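Local coordinates for epimerase family protein SDR39U1 (PDB 4B4O) that is a putative NADP-dependent oxidoreductase of the short-chain dehydrogenase/reductase family, and binds NADPH in its Rossmann-fold pocket, at residues 61-66 against 76-81; 105-110 against 134-139. The protein carries 3 engineered substitutions. All coordinates share one frame; numbering follows the deposited sequence. Where two conformers were deposited one is given.

Contact 1. Residues 61-66 against 76-81. Engineered in segment 76-81: L79 (natural residue Ile). With NDP (NADPH dihydro-nicotinamide-adenine-dinucleotide phosphate), chain I.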
loop_
_atom_site.group_PDB
_atom_site.type_symbol
_atom_site.label_atom_id
_atom_site.label_comp_id
_atom_site.label_asym_id
_atom_site.label_seq_id
_atom_site.Cartn_x
_atom_site.Cartn_y
_atom_site.Cartn_z
ATOM N N GLU A 61 5.809 8.637 5.647
ATOM C CA GLU A 61 6.936 9.145 4.891
ATOM C C GLU A 61 7.237 8.139 3.775
ATOM O O GLU A 61 7.322 6.936 4.025
ATOM C CB GLU A 61 8.146 9.311 5.801
ATOM C CG GLU A 61 9.405 9.792 5.100
ATOM C CD GLU A 61 9.424 11.281 4.796
ATOM O OE1 GLU A 61 8.499 12.018 5.205
ATOM O OE2 GLU A 61 10.392 11.695 4.135
ATOM N N ASN A 62 7.440 8.646 2.562
ATOM C CA ASN A 62 7.697 7.790 1.412
ATOM C C ASN A 62 9.020 7.013 1.482
ATOM O O ASN A 62 10.100 7.603 1.580
ATOM C CB ASN A 62 7.700 8.606 0.119
ATOM C CG ASN A 62 7.565 7.718 -1.100
ATOM O OD1 ASN A 62 8.546 7.367 -1.738
ATOM N ND2 ASN A 62 6.328 7.274 -1.369
ATOM N N ILE A 63 8.919 5.693 1.428
ATOM C CA ILE A 63 10.064 4.827 1.656
ATOM C C ILE A 63 10.993 4.776 0.446
ATOM O O ILE A 63 12.207 4.922 0.590
ATOM C CB ILE A 63 9.590 3.400 2.002
ATOM C CG1 ILE A 63 8.862 3.408 3.354
ATOM C CG2 ILE A 63 10.762 2.430 2.048
ATOM C CD1 ILE A 63 8.195 2.106 3.770
ATOM N N LEU A 64 10.423 4.542 -0.739
ATOM C CA LEU A 64 11.228 4.335 -1.959
ATOM C C LEU A 64 12.002 5.586 -2.406
ATOM O O LEU A 64 13.023 5.474 -3.052
ATOM C CB LEU A 64 10.363 3.809 -3.126
ATOM N N ASN A 65 11.522 6.772 -2.036
ATOM C CA ASN A 65 12.163 8.062 -2.345
ATOM C C ASN A 65 13.701 8.041 -2.492
ATOM O O ASN A 65 14.442 8.242 -1.520
ATOM C CB ASN A 65 11.743 9.079 -1.283
ATOM C CG ASN A 65 12.260 10.478 -1.553
ATOM O OD1 ASN A 65 12.997 10.748 -2.528
ATOM N ND2 ASN A 65 11.861 11.387 -0.686
ATOM N N PRO A 66 14.185 7.857 -3.734
ATOM C CA PRO A 66 15.637 7.841 -4.014
ATOM C C PRO A 66 16.417 9.097 -3.640
ATOM O O PRO A 66 17.651 9.056 -3.556
ATOM C CB PRO A 66 15.707 7.672 -5.531
ATOM C CG PRO A 66 14.368 8.118 -6.025
ATOM C CD PRO A 66 13.388 7.715 -4.967
ATOM N N LYS A 76 14.068 6.618 11.239
ATOM C CA LYS A 76 13.209 7.081 12.323
ATOM C C LYS A 76 11.939 7.728 11.790
ATOM O O LYS A 76 10.880 7.504 12.352
ATOM C CB LYS A 76 13.963 8.021 13.275
ATOM C CG LYS A 76 14.712 7.274 14.386
ATOM N N GLU A 77 12.038 8.525 10.726
ATOM C CA GLU A 77 10.850 9.136 10.101
ATOM C C GLU A 77 9.932 8.082 9.445
ATOM O O GLU A 77 8.712 8.204 9.509
ATOM C CB GLU A 77 11.241 10.232 9.069
ATOM C CG GLU A 77 11.252 11.691 9.576
ATOM C CD GLU A 77 12.436 12.527 9.054
ATOM O OE1 GLU A 77 12.714 12.468 7.837
ATOM O OE2 GLU A 77 13.092 13.248 9.846
ATOM N N VAL A 78 10.511 7.068 8.807
ATOM C CA VAL A 78 9.694 6.051 8.151
ATOM C C VAL A 78 8.847 5.365 9.211
ATOM O O VAL A 78 7.642 5.195 9.044
ATOM C CB VAL A 78 10.551 5.013 7.386
ATOM C CG1 VAL A 78 9.760 3.735 7.082
ATOM C CG2 VAL A 78 11.125 5.613 6.110
ATOM N N LEU A 79 9.493 5.003 10.318
ATOM C CA LEU A 79 8.855 4.313 11.434
ATOM C C LEU A 79 7.908 5.226 12.199
ATOM O O LEU A 79 6.715 4.924 12.328
ATOM C CB LEU A 79 9.928 3.767 12.378
ATOM C CG LEU A 79 9.503 2.778 13.480
ATOM C CD1 LEU A 79 8.831 1.536 12.914
ATOM C CD2 LEU A 79 10.688 2.402 14.383
ATOM N N GLY A 80 8.418 6.369 12.648
ATOM C CA GLY A 80 7.640 7.300 13.454
ATOM C C GLY A 80 6.403 7.833 12.763
ATOM O O GLY A 80 5.350 7.934 13.367
ATOM N N SER A 81 6.528 8.191 11.489
ATOM C CA SER A 81 5.401 8.715 10.737
ATOM C C SER A 81 4.228 7.735 10.700
ATOM O O SER A 81 3.081 8.143 10.731
ATOM C CB SER A 81 5.829 9.097 9.301
ATOM O OG SER A 81 6.157 7.960 8.519
HETATM P PA NDP I . 2.099 8.577 -0.542
HETATM O O1A NDP I . 3.560 8.939 -0.179
HETATM O O2A NDP I . 1.508 8.995 -1.905
HETATM O O5B NDP I . 1.024 9.227 0.499
HETATM C C5B NDP I . 1.463 9.384 1.845
HETATM C C4B NDP I . 0.682 10.515 2.464
HETATM O O4B NDP I . 0.976 10.508 3.859
HETATM C C3B NDP I . 1.093 11.873 1.887
HETATM O O3B NDP I . 0.122 12.419 0.949
HETATM C C2B NDP I . 1.205 12.775 3.107
HETATM O O2B NDP I . 0.015 13.514 3.334
HETATM C C1B NDP I . 1.334 11.823 4.257
HETATM N N9A NDP I . 2.749 11.833 4.636
HETATM C C8A NDP I . 3.892 11.784 3.878
HETATM N N7A NDP I . 5.002 11.884 4.726
HETATM C C5A NDP I . 4.535 12.002 5.997
HETATM C C6A NDP I . 5.092 12.131 7.347
HETATM N N6A NDP I . 6.424 12.131 7.564
HETATM N N1A NDP I . 4.244 12.234 8.392
HETATM C C2A NDP I . 2.896 12.237 8.182
HETATM N N3A NDP I . 2.304 12.093 6.979
HETATM C C4A NDP I . 3.065 11.966 5.915
HETATM O O3 NDP I . 2.089 6.977 -0.298
HETATM P PN NDP I . 1.048 5.967 -1.002
HETATM O O1N NDP I . -0.268 6.697 -1.224
HETATM O O2N NDP I . 1.700 5.333 -2.194
HETATM O O5D NDP I . 0.880 4.801 0.148
HETATM C C5D NDP I . 0.244 5.238 1.371
HETATM C C4D NDP I . 0.524 4.294 2.523
HETATM O O4D NDP I . 0.441 2.988 1.966
HETATM C C3D NDP I . 1.940 4.406 3.124
HETATM O O3D NDP I . 1.891 4.242 4.578
HETATM C C2D NDP I . 2.730 3.296 2.423
HETATM O O2D NDP I . 3.733 2.606 3.179
HETATM C C1D NDP I . 1.657 2.267 2.177
HETATM N N1N NDP I . 1.956 1.365 1.050
HETATM C C2N NDP I . 2.173 1.835 -0.186
HETATM C C3N NDP I . 2.449 0.980 -1.229
HETATM C C7N NDP I . 2.668 1.552 -2.582
HETATM O O7N NDP I . 2.288 2.703 -2.785
HETATM N N7N NDP I . 3.252 0.838 -3.540
HETATM C C4N NDP I . 2.466 -0.498 -1.038
HETATM C C5N NDP I . 2.204 -0.903 0.338
HETATM C C6N NDP I . 1.956 0.043 1.316
HETATM P P2B NDP I . 0.124 15.111 3.760
HETATM O O1X NDP I . 0.508 15.129 5.225
HETATM O O2X NDP I . 1.204 15.763 2.846
HETATM O O3X NDP I . -1.359 15.467 3.489
#

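Contact 2. Residues 105-110 against 134-139. With NDP (NADPH dihydro-nicotinamide-adenine-dinucleotide phosphate), chain I.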
loop_
_atom_site.group_PDB
_atom_site.type_symbol
_atom_site.label_atom_id
_atom_site.label_comp_id
_atom_site.label_asym_id
_atom_site.label_seq_id
_atom_site.Cartn_x
_atom_site.Cartn_y
_atom_site.Cartn_z
ATOM N N LEU A 105 -6.405 -0.205 8.081
ATOM C CA LEU A 105 -5.009 0.223 7.920
ATOM C C LEU A 105 -4.400 -0.431 6.712
ATOM O O LEU A 105 -4.733 -1.574 6.380
ATOM C CB LEU A 105 -4.188 -0.175 9.144
ATOM C CG LEU A 105 -2.744 0.319 9.145
ATOM C CD1 LEU A 105 -2.688 1.838 9.018
ATOM C CD2 LEU A 105 -2.063 -0.120 10.426
ATOM N N VAL A 106 -3.543 0.313 6.019
ATOM C CA VAL A 106 -2.764 -0.253 4.919
ATOM C C VAL A 106 -1.358 -0.444 5.423
ATOM O O VAL A 106 -0.734 0.496 5.917
ATOM C CB VAL A 106 -2.739 0.644 3.653
ATOM C CG1 VAL A 106 -1.662 0.184 2.682
ATOM C CG2 VAL A 106 -4.087 0.651 2.945
ATOM N N THR A 107 -0.865 -1.676 5.331
ATOM C CA THR A 107 0.557 -1.940 5.566
ATOM C C THR A 107 1.094 -2.673 4.326
ATOM O O THR A 107 0.644 -2.384 3.205
ATOM C CB THR A 107 0.781 -2.676 6.892
ATOM O OG1 THR A 107 0.262 -4.009 6.809
ATOM C CG2 THR A 107 0.074 -1.946 8.027
ATOM N N GLY A 108 2.055 -3.571 4.493
ATOM C CA GLY A 108 2.768 -4.109 3.341
ATOM C C GLY A 108 3.076 -5.586 3.373
ATOM O O GLY A 108 3.122 -6.209 4.422
ATOM N N VAL A 109 3.300 -6.145 2.198
ATOM C CA VAL A 109 3.660 -7.551 2.080
ATOM C C VAL A 109 5.071 -7.818 2.591
ATOM O O VAL A 109 5.475 -8.976 2.715
ATOM C CB VAL A 109 3.532 -8.075 0.629
ATOM C CG1 VAL A 109 2.086 -8.060 0.170
ATOM C CG2 VAL A 109 4.449 -7.311 -0.300
ATOM N N ALA A 110 5.823 -6.764 2.880
ATOM C CA ALA A 110 7.127 -6.894 3.535
ATOM C C ALA A 110 7.067 -7.748 4.817
ATOM O O ALA A 110 8.097 -8.232 5.286
ATOM C CB ALA A 110 7.667 -5.516 3.856
ATOM N N ASN A 134 9.557 -5.987 10.730
ATOM C CA ASN A 134 9.355 -5.417 12.057
ATOM C C ASN A 134 8.482 -4.164 12.005
ATOM O O ASN A 134 7.651 -3.939 12.885
ATOM C CB ASN A 134 10.691 -5.094 12.749
ATOM C CG ASN A 134 11.355 -6.343 13.337
ATOM O OD1 ASN A 134 10.702 -7.102 14.059
ATOM N ND2 ASN A 134 12.652 -6.574 13.038
ATOM N N LEU A 135 8.676 -3.340 10.983
ATOM C CA LEU A 135 7.830 -2.162 10.823
ATOM C C LEU A 135 6.353 -2.589 10.789
ATOM O O LEU A 135 5.553 -2.101 11.553
ATOM C CB LEU A 135 8.214 -1.362 9.556
ATOM C CG LEU A 135 7.311 -0.183 9.114
ATOM C CD1 LEU A 135 7.445 1.057 9.981
ATOM C CD2 LEU A 135 7.573 0.166 7.658
ATOM N N VAL A 136 6.014 -3.520 9.918
ATOM C CA VAL A 136 4.629 -3.910 9.738
ATOM C C VAL A 136 4.069 -4.403 11.060
ATOM O O VAL A 136 2.956 -4.055 11.414
ATOM C CB VAL A 136 4.438 -4.927 8.567
ATOM C CG1 VAL A 136 3.012 -5.454 8.524
ATOM C CG2 VAL A 136 4.808 -4.291 7.217
ATOM N N THR A 137 4.830 -5.194 11.814
ATOM C CA THR A 137 4.337 -5.693 13.124
ATOM C C THR A 137 3.948 -4.539 14.047
ATOM O O THR A 137 2.849 -4.489 14.573
ATOM C CB THR A 137 5.365 -6.630 13.840
ATOM O OG1 THR A 137 5.582 -7.798 13.053
ATOM C CG2 THR A 137 4.881 -7.065 15.215
ATOM N N LYS A 138 4.858 -3.600 14.214
ATOM C CA LYS A 138 4.659 -2.458 15.125
ATOM C C LYS A 138 3.541 -1.547 14.635
ATOM O O LYS A 138 2.751 -1.035 15.406
ATOM C CB LYS A 138 5.956 -1.645 15.272
ATOM C CG LYS A 138 7.042 -2.343 16.065
ATOM C CD LYS A 138 8.404 -1.811 15.650
ATOM C CE LYS A 138 9.479 -2.082 16.700
ATOM N NZ LYS A 138 10.823 -2.118 16.057
ATOM N N TRP A 139 3.501 -1.384 13.329
ATOM C CA TRP A 139 2.496 -0.589 12.650
ATOM C C TRP A 139 1.112 -1.140 12.890
ATOM O O TRP A 139 0.197 -0.410 13.249
ATOM C CB TRP A 139 2.832 -0.630 11.168
ATOM C CG TRP A 139 2.261 0.420 10.263
ATOM C CD1 TRP A 139 1.351 1.423 10.553
ATOM C CD2 TRP A 139 2.545 0.557 8.843
ATOM N NE1 TRP A 139 1.073 2.158 9.423
ATOM C CE2 TRP A 139 1.762 1.681 8.368
ATOM C CE3 TRP A 139 3.344 -0.121 7.956
ATOM C CZ2 TRP A 139 1.793 2.082 7.059
ATOM C CZ3 TRP A 139 3.365 0.302 6.630
ATOM C CH2 TRP A 139 2.614 1.382 6.199
HETATM P PA NDP I . 2.099 8.577 -0.542
HETATM O O1A NDP I . 3.560 8.939 -0.179
HETATM O O2A NDP I . 1.508 8.995 -1.905
HETATM O O5B NDP I . 1.024 9.227 0.499
HETATM C C5B NDP I . 1.463 9.384 1.845
HETATM C C4B NDP I . 0.682 10.515 2.464
HETATM O O4B NDP I . 0.976 10.508 3.859
HETATM C C3B NDP I . 1.093 11.873 1.887
HETATM O O3B NDP I . 0.122 12.419 0.949
HETATM C C2B NDP I . 1.205 12.775 3.107
HETATM O O2B NDP I . 0.015 13.514 3.334
HETATM C C1B NDP I . 1.334 11.823 4.257
HETATM N N9A NDP I . 2.749 11.833 4.636
HETATM C C8A NDP I . 3.892 11.784 3.878
HETATM N N7A NDP I . 5.002 11.884 4.726
HETATM C C5A NDP I . 4.535 12.002 5.997
HETATM C C6A NDP I . 5.092 12.131 7.347
HETATM N N6A NDP I . 6.424 12.131 7.564
HETATM N N1A NDP I . 4.244 12.234 8.392
HETATM C C2A NDP I . 2.896 12.237 8.182
HETATM N N3A NDP I . 2.304 12.093 6.979
HETATM C C4A NDP I . 3.065 11.966 5.915
HETATM O O3 NDP I . 2.089 6.977 -0.298
HETATM P PN NDP I . 1.048 5.967 -1.002
HETATM O O1N NDP I . -0.268 6.697 -1.224
HETATM O O2N NDP I . 1.700 5.333 -2.194
HETATM O O5D NDP I . 0.880 4.801 0.148
HETATM C C5D NDP I . 0.244 5.238 1.371
HETATM C C4D NDP I . 0.524 4.294 2.523
HETATM O O4D NDP I . 0.441 2.988 1.966
HETATM C C3D NDP I . 1.940 4.406 3.124
HETATM O O3D NDP I . 1.891 4.242 4.578
HETATM C C2D NDP I . 2.730 3.296 2.423
HETATM O O2D NDP I . 3.733 2.606 3.179
HETATM C C1D NDP I . 1.657 2.267 2.177
HETATM N N1N NDP I . 1.956 1.365 1.050
HETATM C C2N NDP I . 2.173 1.835 -0.186
HETATM C C3N NDP I . 2.449 0.980 -1.229
HETATM C C7N NDP I . 2.668 1.552 -2.582
HETATM O O7N NDP I . 2.288 2.703 -2.785
HETATM N N7N NDP I . 3.252 0.838 -3.540
HETATM C C4N NDP I . 2.466 -0.498 -1.038
HETATM C C5N NDP I . 2.204 -0.903 0.338
HETATM C C6N NDP I . 1.956 0.043 1.316
HETATM P P2B NDP I . 0.124 15.111 3.760
HETATM O O1X NDP I . 0.508 15.129 5.225
HETATM O O2X NDP I . 1.204 15.763 2.846
HETATM O O3X NDP I . -1.359 15.467 3.489
#

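Contact 1. Residues 61-66 against 76-81
E61 and I63, in the loop after strand 54-57 of the Rossmann fold, pack against E77, V78 and S81 on helix 72-95; E61 and S81 also border the adenine of NADPH. E77, an NADP-binding residue, comes first: its backbone O lies 3.9 Å from E61 CB. R68 forms a salt bridge to the carboxylate of E61; a second one, from R68 to E77, holds for one of two conformers of that side chain and is uncertain. The next residue, V78, crosses I63 at about a right angle, with V78 CG1 3.8 Å from I63 CG1. The backbone oxygens of V78 and E61 both accept from NH1 of R82, which ties helix to loop while its NH2 bonds NADPH. S81 completes the contact. Its hydroxyl turns back along the helix and donates to E77 O, which also takes S81 N, and it accepts from E61 N at 3.0 Å (E61 N to S81 OG), nearly straight at 171°. That bond probably helps fix the backbone of E61 beside the adenine. E61 CG lies anti to its own N (chi1 178°) and the chain then bends (chi2 78°), which brings the carboxylate over to the exocyclic amine: NADPH N6A donates to E61 OE1 at 3.1 Å, while S81 CB lies 3.5 Å from N6A.

Contact 2. Residues 105-110 against 134-139
L105, T107 and G108 at the end of strand 102-108 meet V136 and W139 of helix 131-143 in a buried, hydrogen-bond-free packing of helix on sheet. The Rossmann-type parallel sheet supplies the strand, and the helix belongs to the beta-alpha-beta crossover that leads on to the neighbouring parallel strand 151-161. Strand 105-108 and helix 134-139 run nearly antiparallel (162°), their axes approaching to 8.4 Å. W139 is the central side chain. Its CG, anti to the backbone N (chi1 -161°), sends the indole across the strand toward NADPH. T107 CG2 sits over one ring face in a CH-pi contact, 3.9 Å from the centroid of the six-membered ring, and V106 O lies over that same face, displaced toward the rim. L105 comes in obliquely, its CD2 3.7 Å from W139 CD1. At the far rim, near the ring plane, W139 CZ2 is 3.3 Å from O3D of the nicotinamide ribose, so the indole forms part of the cofactor pocket. A serine in place of W139 would probably leave T107 CG2 without its aromatic face and open a gap beside the ribose. One turn earlier in the helix, V136 packs with CG1 against T107 and CG2 3.8 Å from G108 O. T107 OG1 touches V136 CG1 at 3.5 Å but bonds to OE2 of E140; its chi1 of 69° turns the hydroxyl that way and leaves the methyl for the indole. R82 and T86 of helix 72-95 also touch W139. The strand reaches the cofactor too: V106 CG1 lies 3.6 Å from NADPH O4D, and T107 O approaches C6N of the nicotinamide at 3.3 Å.

How the contacts relate
Contact 1 closes before contact 2 opens along the chain, and helix 72-95 is followed by strand 102-108. Their centres are about 13 Å apart, within the NAD-dependent epimerase/dehydratase region of the chain and against the same NADPH: 61-66 with 76-81 reaches the adenine and, weakly through N62, the diphosphate, whereas 105-110 with 134-139 serves the nicotinamide ribose and ring. Strands 54-57 and 102-108 are parallel neighbours in the sheet, and helices 72-95 and 131-143 lie against each other. The two contacts touch where L135 packs on the engineered L79 and, at 4.2 Å between V78 CG1 and L135 CD2, on V78. Side by side, they contribute residues to two ends of the cofactor site, with R82 reaching both.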